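Local atomic coordinates of polar amino acid ABC uptake transporter substrate binding protein (Streptococcus thermophilus LMG 18311, PDB entry 3HV1), a protein that probably binds a polar amino acid outside the cell and hands it to an ABC transporter for uptake. Residues Ala98-Gln109 with Tyr206-Lys217; Met125-Gly135 with Val152-Thr163. One frame throughout, in Å; residues are numbered along the deposited sequence.

Interaction 1: Ala98-Gln109 with Tyr206-Lys217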
loop_
_atom_site.group_PDB
_atom_site.type_symbol
_atom_site.label_atom_id
_atom_site.label_comp_id
_atom_site.label_asym_id
_atom_site.label_seq_id
_atom_site.Cartn_x
_atom_site.Cartn_y
_atom_site.Cartn_z
ATOM N N ALA A 98 9.530 14.399 -2.903
ATOM C CA ALA A 98 9.134 14.139 -1.524
ATOM C C ALA A 98 8.851 12.694 -1.151
ATOM O O ALA A 98 8.737 11.822 -2.008
ATOM C CB ALA A 98 7.914 14.998 -1.182
ATOM N N ASP A 99 8.747 12.465 0.154
ATOM C CA ASP A 99 8.431 11.159 0.715
ATOM C C ASP A 99 7.000 11.255 1.235
ATOM O O ASP A 99 6.590 12.294 1.749
ATOM C CB ASP A 99 9.390 10.809 1.849
ATOM C CG ASP A 99 10.652 10.119 1.353
ATOM O OD1 ASP A 99 10.768 9.901 0.126
ATOM O OD2 ASP A 99 11.520 9.788 2.193
ATOM N N PHE A 100 6.249 10.167 1.110
ATOM C CA PHE A 100 4.844 10.147 1.508
ATOM C C PHE A 100 4.479 9.303 2.709
ATOM O O PHE A 100 5.110 8.286 2.987
ATOM C CB PHE A 100 3.996 9.654 0.335
ATOM C CG PHE A 100 3.875 10.637 -0.784
ATOM C CD1 PHE A 100 2.810 11.530 -0.822
ATOM C CD2 PHE A 100 4.824 10.675 -1.801
ATOM C CE1 PHE A 100 2.686 12.442 -1.854
ATOM C CE2 PHE A 100 4.711 11.587 -2.841
ATOM C CZ PHE A 100 3.640 12.473 -2.868
ATOM N N THR A 101 3.435 9.732 3.414
ATOM C CA THR A 101 2.935 8.959 4.536
ATOM C C THR A 101 2.091 7.911 3.829
ATOM O O THR A 101 1.952 7.934 2.601
ATOM C CB THR A 101 1.944 9.739 5.416
ATOM O OG1 THR A 101 0.846 10.186 4.599
ATOM C CG2 THR A 101 2.613 10.921 6.095
ATOM N N GLU A 102 1.536 6.998 4.613
ATOM C CA GLU A 102 0.636 5.982 4.090
ATOM C C GLU A 102 -0.622 6.759 3.697
ATOM O O GLU A 102 -0.831 7.877 4.170
ATOM C CB GLU A 102 0.293 4.976 5.191
ATOM C CG GLU A 102 1.473 4.154 5.654
ATOM C CD GLU A 102 2.160 3.455 4.503
ATOM O OE1 GLU A 102 1.441 2.853 3.673
ATOM O OE2 GLU A 102 3.411 3.504 4.424
ATOM N N PRO A 103 -1.465 6.196 2.813
ATOM C CA PRO A 103 -2.683 6.920 2.421
ATOM C C PRO A 103 -3.719 6.914 3.538
ATOM O O PRO A 103 -3.876 5.905 4.219
ATOM C CB PRO A 103 -3.154 6.154 1.188
ATOM C CG PRO A 103 -2.695 4.738 1.483
ATOM C CD PRO A 103 -1.295 4.969 2.009
ATOM N N TYR A 104 -4.421 8.030 3.744
ATOM C CA TYR A 104 -5.426 8.074 4.806
ATOM C C TYR A 104 -6.869 7.964 4.281
ATOM O O TYR A 104 -7.809 7.745 5.049
ATOM C CB TYR A 104 -5.247 9.341 5.672
ATOM C CG TYR A 104 -5.239 10.650 4.910
ATOM C CD1 TYR A 104 -6.421 11.344 4.669
ATOM C CD2 TYR A 104 -4.045 11.175 4.394
ATOM C CE1 TYR A 104 -6.426 12.537 3.922
ATOM C CE2 TYR A 104 -4.040 12.359 3.650
ATOM C CZ TYR A 104 -5.235 13.031 3.420
ATOM O OH TYR A 104 -5.238 14.185 2.674
HETATM N N MSE A 105 -7.048 8.112 2.974
HETATM C CA MSE A 105 -8.375 7.977 2.388
HETATM C C MSE A 105 -8.324 7.849 0.874
HETATM O O MSE A 105 -7.381 8.311 0.228
HETATM C CB MSE A 105 -9.292 9.144 2.803
HETATM C CG MSE A 105 -9.470 10.274 1.773
HETATM SE SE MSE A 105 -10.972 11.450 2.093
HETATM C CE MSE A 105 -12.348 10.462 1.163
ATOM N N VAL A 106 -9.337 7.196 0.315
ATOM C CA VAL A 106 -9.396 7.014 -1.120
ATOM C C VAL A 106 -10.497 7.837 -1.742
ATOM O O VAL A 106 -11.626 7.855 -1.263
ATOM C CB VAL A 106 -9.626 5.536 -1.509
ATOM C CG1 VAL A 106 -9.810 5.421 -3.019
ATOM C CG2 VAL A 106 -8.453 4.697 -1.063
ATOM N N ASN A 107 -10.148 8.540 -2.809
ATOM C CA ASN A 107 -11.131 9.320 -3.524
ATOM C C ASN A 107 -11.305 8.640 -4.867
ATOM O O ASN A 107 -10.337 8.188 -5.477
ATOM C CB ASN A 107 -10.677 10.754 -3.724
ATOM C CG ASN A 107 -11.688 11.558 -4.498
ATOM O OD1 ASN A 107 -12.896 11.444 -4.261
ATOM N ND2 ASN A 107 -11.212 12.374 -5.434
ATOM N N GLU A 108 -12.546 8.550 -5.314
ATOM C CA GLU A 108 -12.841 7.908 -6.583
ATOM C C GLU A 108 -14.219 8.369 -7.026
ATOM O O GLU A 108 -14.961 8.956 -6.247
ATOM C CB GLU A 108 -12.847 6.386 -6.409
ATOM C CG GLU A 108 -14.017 5.873 -5.573
ATOM C CD GLU A 108 -13.963 4.379 -5.350
ATOM O OE1 GLU A 108 -13.728 3.638 -6.328
ATOM O OE2 GLU A 108 -14.167 3.941 -4.200
ATOM N N GLN A 109 -14.549 8.112 -8.283
ATOM C CA GLN A 109 -15.853 8.490 -8.797
ATOM C C GLN A 109 -16.884 7.577 -8.153
ATOM O O GLN A 109 -16.660 6.367 -8.040
ATOM C CB GLN A 109 -15.908 8.304 -10.317
ATOM C CG GLN A 109 -14.967 9.204 -11.068
ATOM C CD GLN A 109 -15.174 10.656 -10.704
ATOM O OE1 GLN A 109 -16.286 11.172 -10.779
ATOM N NE2 GLN A 109 -14.103 11.325 -10.309
ATOM N N TYR A 206 -14.331 3.155 -11.585
ATOM C CA TYR A 206 -13.208 3.814 -12.240
ATOM C C TYR A 206 -12.048 3.911 -11.258
ATOM O O TYR A 206 -12.254 4.119 -10.058
ATOM C CB TYR A 206 -13.605 5.218 -12.696
ATOM C CG TYR A 206 -14.797 5.249 -13.622
ATOM C CD1 TYR A 206 -14.681 4.872 -14.962
ATOM C CD2 TYR A 206 -16.040 5.660 -13.161
ATOM C CE1 TYR A 206 -15.786 4.911 -15.823
ATOM C CE2 TYR A 206 -17.148 5.702 -14.005
ATOM C CZ TYR A 206 -17.013 5.328 -15.334
ATOM O OH TYR A 206 -18.103 5.391 -16.162
ATOM N N GLU A 207 -10.831 3.763 -11.768
ATOM C CA GLU A 207 -9.641 3.825 -10.928
ATOM C C GLU A 207 -9.637 5.084 -10.073
ATOM O O GLU A 207 -9.929 6.180 -10.551
ATOM C CB GLU A 207 -8.378 3.775 -11.797
ATOM C CG GLU A 207 -7.085 3.992 -11.028
ATOM C CD GLU A 207 -5.854 3.705 -11.872
ATOM O OE1 GLU A 207 -5.945 3.818 -13.112
ATOM O OE2 GLU A 207 -4.798 3.379 -11.292
ATOM N N GLY A 208 -9.299 4.923 -8.800
ATOM C CA GLY A 208 -9.275 6.065 -7.910
ATOM C C GLY A 208 -7.883 6.556 -7.578
ATOM O O GLY A 208 -6.897 6.161 -8.202
ATOM N N GLU A 209 -7.816 7.439 -6.588
ATOM C CA GLU A 209 -6.554 7.999 -6.132
ATOM C C GLU A 209 -6.539 7.901 -4.611
ATOM O O GLU A 209 -7.599 7.878 -3.977
ATOM C CB GLU A 209 -6.445 9.463 -6.569
ATOM C CG GLU A 209 -7.429 10.394 -5.893
ATOM C CD GLU A 209 -7.503 11.756 -6.562
ATOM O OE1 GLU A 209 -6.454 12.270 -6.993
ATOM O OE2 GLU A 209 -8.612 12.320 -6.641
ATOM N N SER A 210 -5.348 7.822 -4.027
ATOM C CA SER A 210 -5.234 7.738 -2.578
ATOM C C SER A 210 -4.554 8.997 -2.038
ATOM O O SER A 210 -3.454 9.353 -2.475
ATOM C CB SER A 210 -4.428 6.501 -2.179
ATOM O OG SER A 210 -5.060 5.313 -2.621
ATOM N N PHE A 211 -5.219 9.673 -1.103
ATOM C CA PHE A 211 -4.669 10.879 -0.507
ATOM C C PHE A 211 -3.632 10.505 0.541
ATOM O O PHE A 211 -3.850 9.608 1.353
ATOM C CB PHE A 211 -5.761 11.727 0.159
ATOM C CG PHE A 211 -6.768 12.305 -0.800
ATOM C CD1 PHE A 211 -6.413 12.619 -2.106
ATOM C CD2 PHE A 211 -8.059 12.602 -0.370
ATOM C CE1 PHE A 211 -7.321 13.223 -2.973
ATOM C CE2 PHE A 211 -8.978 13.210 -1.231
ATOM C CZ PHE A 211 -8.603 13.521 -2.536
ATOM N N ALA A 212 -2.496 11.195 0.509
ATOM C CA ALA A 212 -1.427 10.962 1.464
ATOM C C ALA A 212 -0.734 12.302 1.675
ATOM O O ALA A 212 -0.947 13.243 0.913
ATOM C CB ALA A 212 -0.439 9.907 0.929
ATOM N N VAL A 213 0.083 12.386 2.715
ATOM C CA VAL A 213 0.792 13.624 3.045
ATOM C C VAL A 213 2.236 13.583 2.548
ATOM O O VAL A 213 2.916 12.580 2.718
ATOM C CB VAL A 213 0.812 13.839 4.575
ATOM C CG1 VAL A 213 1.372 15.219 4.909
ATOM C CG2 VAL A 213 -0.597 13.689 5.133
ATOM N N GLY A 214 2.695 14.681 1.950
ATOM C CA GLY A 214 4.056 14.746 1.450
ATOM C C GLY A 214 4.957 15.601 2.330
ATOM O O GLY A 214 4.525 16.623 2.847
ATOM N N ALA A 215 6.202 15.168 2.508
ATOM C CA ALA A 215 7.177 15.899 3.318
ATOM C C ALA A 215 8.540 15.758 2.663
ATOM O O ALA A 215 8.723 14.924 1.773
ATOM C CB ALA A 215 7.233 15.325 4.728
ATOM N N ARG A 216 9.498 16.571 3.090
ATOM C CA ARG A 216 10.837 16.468 2.524
ATOM C C ARG A 216 11.334 15.042 2.776
ATOM O O ARG A 216 11.041 14.451 3.816
ATOM C CB ARG A 216 11.768 17.504 3.163
ATOM C CG ARG A 216 11.574 18.916 2.594
ATOM C CD ARG A 216 12.494 19.927 3.263
ATOM N NE ARG A 216 12.145 20.148 4.661
ATOM C CZ ARG A 216 11.186 20.970 5.079
ATOM N NH1 ARG A 216 10.467 21.665 4.207
ATOM N NH2 ARG A 216 10.944 21.091 6.374
ATOM N N LYS A 217 12.069 14.482 1.820
ATOM C CA LYS A 217 12.569 13.116 1.957
ATOM C C LYS A 217 13.412 12.886 3.205
ATOM O O LYS A 217 13.449 11.774 3.737
ATOM C CB LYS A 217 13.376 12.727 0.715
ATOM C CG LYS A 217 12.561 12.679 -0.554
ATOM C CD LYS A 217 13.391 12.167 -1.717
ATOM C CE LYS A 217 12.505 11.722 -2.850
ATOM N NZ LYS A 217 11.638 10.584 -2.424
HETATM O O HOH W 1 -3.085 15.387 1.434
HETATM O O HOH W 2 -14.941 4.795 -9.365
HETATM O O HOH W 3 -12.471 7.107 -9.872
#

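Interaction 2: Met125-Gly135 with Val152-Thr163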
loop_
_atom_site.group_PDB
_atom_site.type_symbol
_atom_site.label_atom_id
_atom_site.label_comp_id
_atom_site.label_asym_id
_atom_site.label_seq_id
_atom_site.Cartn_x
_atom_site.Cartn_y
_atom_site.Cartn_z
HETATM N N MSE A 125 -28.074 0.903 -13.637
HETATM C CA MSE A 125 -28.166 2.120 -14.434
HETATM C C MSE A 125 -28.447 1.853 -15.904
HETATM O O MSE A 125 -28.513 2.778 -16.720
HETATM C CB MSE A 125 -26.877 2.925 -14.289
HETATM C CG MSE A 125 -26.794 3.707 -12.990
HETATM SE SE MSE A 125 -28.094 5.082 -12.811
HETATM C CE MSE A 125 -27.530 6.054 -14.326
ATOM N N ALA A 126 -28.624 0.582 -16.236
ATOM C CA ALA A 126 -28.905 0.187 -17.611
ATOM C C ALA A 126 -30.193 0.844 -18.094
ATOM O O ALA A 126 -31.263 0.638 -17.514
ATOM C CB ALA A 126 -29.028 -1.332 -17.700
ATOM N N GLY A 127 -30.079 1.649 -19.143
ATOM C CA GLY A 127 -31.242 2.323 -19.692
ATOM C C GLY A 127 -31.647 3.577 -18.939
ATOM O O GLY A 127 -32.641 4.222 -19.283
ATOM N N LYS A 128 -30.872 3.931 -17.917
ATOM C CA LYS A 128 -31.166 5.110 -17.113
ATOM C C LYS A 128 -30.313 6.304 -17.537
ATOM O O LYS A 128 -29.254 6.136 -18.144
ATOM C CB LYS A 128 -30.926 4.792 -15.635
ATOM C CG LYS A 128 -31.706 3.588 -15.116
ATOM C CD LYS A 128 -33.203 3.856 -15.099
ATOM C CE LYS A 128 -33.971 2.685 -14.500
ATOM N NZ LYS A 128 -35.423 3.003 -14.362
ATOM N N THR A 129 -30.780 7.506 -17.210
ATOM C CA THR A 129 -30.082 8.743 -17.555
ATOM C C THR A 129 -29.029 9.129 -16.515
ATOM O O THR A 129 -29.322 9.201 -15.319
ATOM C CB THR A 129 -31.070 9.912 -17.678
ATOM O OG1 THR A 129 -31.726 10.106 -16.419
ATOM C CG2 THR A 129 -32.114 9.618 -18.734
ATOM N N LEU A 130 -27.816 9.402 -16.990
ATOM C CA LEU A 130 -26.702 9.765 -16.119
ATOM C C LEU A 130 -26.219 11.201 -16.288
ATOM O O LEU A 130 -26.109 11.718 -17.402
ATOM C CB LEU A 130 -25.524 8.819 -16.363
ATOM C CG LEU A 130 -24.270 8.967 -15.494
ATOM C CD1 LEU A 130 -24.588 8.657 -14.037
ATOM C CD2 LEU A 130 -23.207 8.017 -16.013
ATOM N N GLY A 131 -25.935 11.839 -15.165
ATOM C CA GLY A 131 -25.440 13.196 -15.191
ATOM C C GLY A 131 -24.026 13.226 -14.640
ATOM O O GLY A 131 -23.633 12.342 -13.882
ATOM N N ALA A 132 -23.257 14.234 -15.031
ATOM C CA ALA A 132 -21.885 14.393 -14.564
ATOM C C ALA A 132 -21.563 15.881 -14.609
ATOM O O ALA A 132 -22.214 16.635 -15.331
ATOM C CB ALA A 132 -20.933 13.617 -15.451
ATOM N N GLN A 133 -20.576 16.315 -13.834
ATOM C CA GLN A 133 -20.233 17.728 -13.838
ATOM C C GLN A 133 -19.299 18.016 -15.006
ATOM O O GLN A 133 -18.378 17.245 -15.289
ATOM C CB GLN A 133 -19.586 18.141 -12.509
ATOM C CG GLN A 133 -19.901 19.592 -12.128
ATOM C CD GLN A 133 -19.406 19.989 -10.742
ATOM O OE1 GLN A 133 -19.682 19.313 -9.746
ATOM N NE2 GLN A 133 -18.680 21.104 -10.673
ATOM N N ALA A 134 -19.558 19.119 -15.698
ATOM C CA ALA A 134 -18.744 19.496 -16.846
ATOM C C ALA A 134 -17.293 19.746 -16.447
ATOM O O ALA A 134 -17.012 20.388 -15.429
ATOM C CB ALA A 134 -19.321 20.738 -17.510
ATOM N N GLY A 135 -16.375 19.230 -17.257
ATOM C CA GLY A 135 -14.964 19.411 -16.982
ATOM C C GLY A 135 -14.530 18.770 -15.680
ATOM O O GLY A 135 -13.730 19.345 -14.935
ATOM N N VAL A 152 -23.934 1.061 -20.921
ATOM C CA VAL A 152 -25.234 0.680 -20.390
ATOM C C VAL A 152 -26.249 1.797 -20.191
ATOM O O VAL A 152 -27.448 1.553 -20.269
ATOM C CB VAL A 152 -25.081 -0.066 -19.059
ATOM C CG1 VAL A 152 -24.384 -1.393 -19.288
ATOM C CG2 VAL A 152 -24.291 0.783 -18.081
ATOM N N VAL A 153 -25.782 3.015 -19.937
ATOM C CA VAL A 153 -26.703 4.125 -19.708
ATOM C C VAL A 153 -27.457 4.548 -20.965
ATOM O O VAL A 153 -27.021 4.292 -22.085
ATOM C CB VAL A 153 -25.969 5.356 -19.127
ATOM C CG1 VAL A 153 -25.200 4.952 -17.883
ATOM C CG2 VAL A 153 -25.041 5.956 -20.163
ATOM N N ALA A 154 -28.597 5.196 -20.765
ATOM C CA ALA A 154 -29.419 5.663 -21.875
ATOM C C ALA A 154 -28.646 6.625 -22.775
ATOM O O ALA A 154 -27.978 7.542 -22.292
ATOM C CB ALA A 154 -30.667 6.342 -21.335
ATOM N N ASN A 155 -28.740 6.403 -24.084
ATOM C CA ASN A 155 -28.071 7.242 -25.077
ATOM C C ASN A 155 -26.548 7.123 -25.060
ATOM O O ASN A 155 -25.870 7.746 -25.877
ATOM C CB ASN A 155 -28.464 8.708 -24.873
ATOM C CG ASN A 155 -29.949 8.940 -25.042
ATOM O OD1 ASN A 155 -30.483 9.956 -24.596
ATOM N ND2 ASN A 155 -30.626 8.003 -25.699
ATOM N N GLN A 156 -26.014 6.322 -24.141
ATOM C CA GLN A 156 -24.567 6.143 -24.026
ATOM C C GLN A 156 -23.868 7.490 -23.886
ATOM O O GLN A 156 -22.764 7.685 -24.392
ATOM C CB GLN A 156 -24.001 5.414 -25.251
ATOM C CG GLN A 156 -24.420 3.960 -25.389
ATOM C CD GLN A 156 -25.889 3.807 -25.725
ATOM O OE1 GLN A 156 -26.365 4.335 -26.734
ATOM N NE2 GLN A 156 -26.617 3.083 -24.881
ATOM N N LYS A 157 -24.522 8.420 -23.200
ATOM C CA LYS A 157 -23.964 9.747 -22.989
ATOM C C LYS A 157 -24.279 10.185 -21.566
ATOM O O LYS A 157 -24.983 9.489 -20.838
ATOM C CB LYS A 157 -24.592 10.759 -23.956
ATOM C CG LYS A 157 -24.760 10.282 -25.391
ATOM C CD LYS A 157 -23.437 9.926 -26.052
ATOM C CE LYS A 157 -23.666 9.393 -27.463
ATOM N NZ LYS A 157 -22.411 8.916 -28.109
ATOM N N VAL A 158 -23.752 11.341 -21.180
ATOM C CA VAL A 158 -24.008 11.892 -19.860
ATOM C C VAL A 158 -24.419 13.346 -19.971
ATOM O O VAL A 158 -23.861 14.106 -20.763
ATOM C CB VAL A 158 -22.777 11.820 -18.944
ATOM C CG1 VAL A 158 -22.570 10.397 -18.468
ATOM C CG2 VAL A 158 -21.553 12.335 -19.680
ATOM N N VAL A 159 -25.413 13.721 -19.179
ATOM C CA VAL A 159 -25.895 15.086 -19.159
ATOM C C VAL A 159 -24.903 15.862 -18.300
ATOM O O VAL A 159 -24.698 15.544 -17.122
ATOM C CB VAL A 159 -27.299 15.159 -18.539
ATOM C CG1 VAL A 159 -27.842 16.576 -18.627
ATOM C CG2 VAL A 159 -28.223 14.192 -19.249
ATOM N N GLN A 160 -24.273 16.872 -18.889
ATOM C CA GLN A 160 -23.297 17.664 -18.156
ATOM C C GLN A 160 -23.936 18.820 -17.402
ATOM O O GLN A 160 -24.877 19.450 -17.880
ATOM C CB GLN A 160 -22.218 18.194 -19.103
ATOM C CG GLN A 160 -21.342 17.110 -19.700
ATOM C CD GLN A 160 -20.169 17.678 -20.470
ATOM O OE1 GLN A 160 -19.357 18.432 -19.925
ATOM N NE2 GLN A 160 -20.069 17.319 -21.747
ATOM N N TYR A 161 -23.411 19.086 -16.211
ATOM C CA TYR A 161 -23.906 20.160 -15.372
ATOM C C TYR A 161 -22.735 21.037 -14.976
ATOM O O TYR A 161 -21.634 20.543 -14.748
ATOM C CB TYR A 161 -24.577 19.579 -14.129
ATOM C CG TYR A 161 -25.900 18.910 -14.423
ATOM C CD1 TYR A 161 -27.099 19.604 -14.269
ATOM C CD2 TYR A 161 -25.954 17.587 -14.860
ATOM C CE1 TYR A 161 -28.325 18.998 -14.541
ATOM C CE2 TYR A 161 -27.175 16.967 -15.137
ATOM C CZ TYR A 161 -28.356 17.677 -14.972
ATOM O OH TYR A 161 -29.569 17.069 -15.221
ATOM N N SER A 162 -22.975 22.340 -14.899
ATOM C CA SER A 162 -21.924 23.281 -14.537
ATOM C C SER A 162 -21.588 23.185 -13.058
ATOM O O SER A 162 -20.416 23.218 -12.674
ATOM C CB SER A 162 -22.355 24.709 -14.874
ATOM O OG SER A 162 -22.574 24.856 -16.269
ATOM N N THR A 163 -22.619 23.058 -12.228
ATOM C CA THR A 163 -22.432 22.967 -10.787
ATOM C C THR A 163 -23.056 21.702 -10.217
ATOM O O THR A 163 -23.991 21.145 -10.788
ATOM C CB THR A 163 -23.062 24.177 -10.071
ATOM O OG1 THR A 163 -24.476 24.186 -10.306
ATOM C CG2 THR A 163 -22.465 25.481 -10.591
HETATM O O HOH W 4 -27.518 9.282 -19.874
#

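Interaction 1: Ala98-Gln109 with Tyr206-Lys217
Asp99 and Ala215 trade both backbone bonds at one end of this antiparallel ladder, and Asn107 and Glu209 do the same at the other. Between them the pairing changes at the Thr101-Tyr104 bend. There Val213 N bonds to Thr101 OG1 (3.0 Å, 167° at the hydrogen), which stands in for a carbonyl, and the same hydroxyl is donated to Glu102 O. With chi1 at 57°, OG1 sits between the backbone N and the carbonyl carbon of Thr101, close enough to the main chain to serve both.

Two polar side-chain pairs flank the ladder. Lys217 crosses Asp99 at about a right angle, its NZ forming a salt bridge to Asp99 OD1 (2.8 Å) and a longer bond to Ala98 O (3.2 Å) from above that carbonyl plane. Asn107 and Glu209 run side by side with amide and carboxylate nearly coplanar; ND2 reaches the anti lone pair of Glu209 OE2 at 2.9 Å.

Apolar packing centres on Phe211. Its CD2 meets Met105 CG at 3.5 Å, the selenium of this selenomethionine lies at the ring edge in a Met-aromatic contact, and Phe211 CZ touches Asn107 CB. Tyr104 lays one ring face over Phe211 O, with CZ against Phe211 CB (3.6 Å). Water 1 joins Tyr104 OH to Ala212 O.

Around the ladder, probably part of the strand connection between the two lobes of the family 3 fold, helix 220-236 touches Asp99, Thr101 and Ala215, while strand 83-84 packs on Val213 and Ala215. Helix 183-192 covers Met105 and Phe211, and the backbone N of Val184 binds Asn107 OD1.

Interaction 2: Met125-Gly135 with Val152-Thr163
Leu130 turns CG away from its backbone N (chi1 -176°) and Val158 sets CG1 opposite its carbonyl carbon (chi1 -75°), which lays the two side chains alongside each other, pointing the same way. Leu130 CD2 and Val158 CG1 are pressed to 3.5 Å, tighter than usual for two carbons. Val153 CG1 approaches Leu130 CD2 more loosely, and Ala132 CB extends the apolar face beside Val158.

Strands 130-133 and 158-161 run in the same direction, their axes 35° apart. Val159 is gripped twice: its N bonds to Leu130 O (2.8 Å) and its O takes Ala132 N. Tyr161 repeats the pattern one step on, with N to Ala132 O and O to Ala134 N (2.7 Å, 171° at the hydrogen). Its ring turns an edge to Ala132 O and Gly131 CA, and Gly131 has no side chain to meet CE2.

Before the strands, the type II turn Met125-Lys128 sends Gly127 N to Val152 O, and Ala154 N bonds back to Lys128 O. Water 4 bridges the two segments between this pairing and the strands, accepting from Leu130 N and reaching Ala154 O and Lys157 O.

The two strands belong to a beta-alpha-beta crossover through helix 137-144, whose Phe142 packs on Leu130, Val153 and Val158. On the Tyr161 side lies helix 164-173, where Asp170 bonds the tyrosine OH; strand 178-182 pairs with strand 130-133 at its other edge.

The centre of interaction 1 lies about 8 Å from the centre of the chain, that of interaction 2 about 24 Å; the two centres are 28 Å apart and their nearest atoms about 6 Å, without touching. Along the sequence 98-109 comes first, then both segments of interaction 2, then 206-217. The two sites reach one mixed sheet: strand 105-114 pairs with strand 178-182, which also flanks strand 130-133. In family 3 solute-binding proteins two lobes are joined by crossing strands, so interaction 1 probably includes that connection, leading out to one lobe and back, whereas interaction 2 is probably a parallel pair within the lobe those strands lead out to.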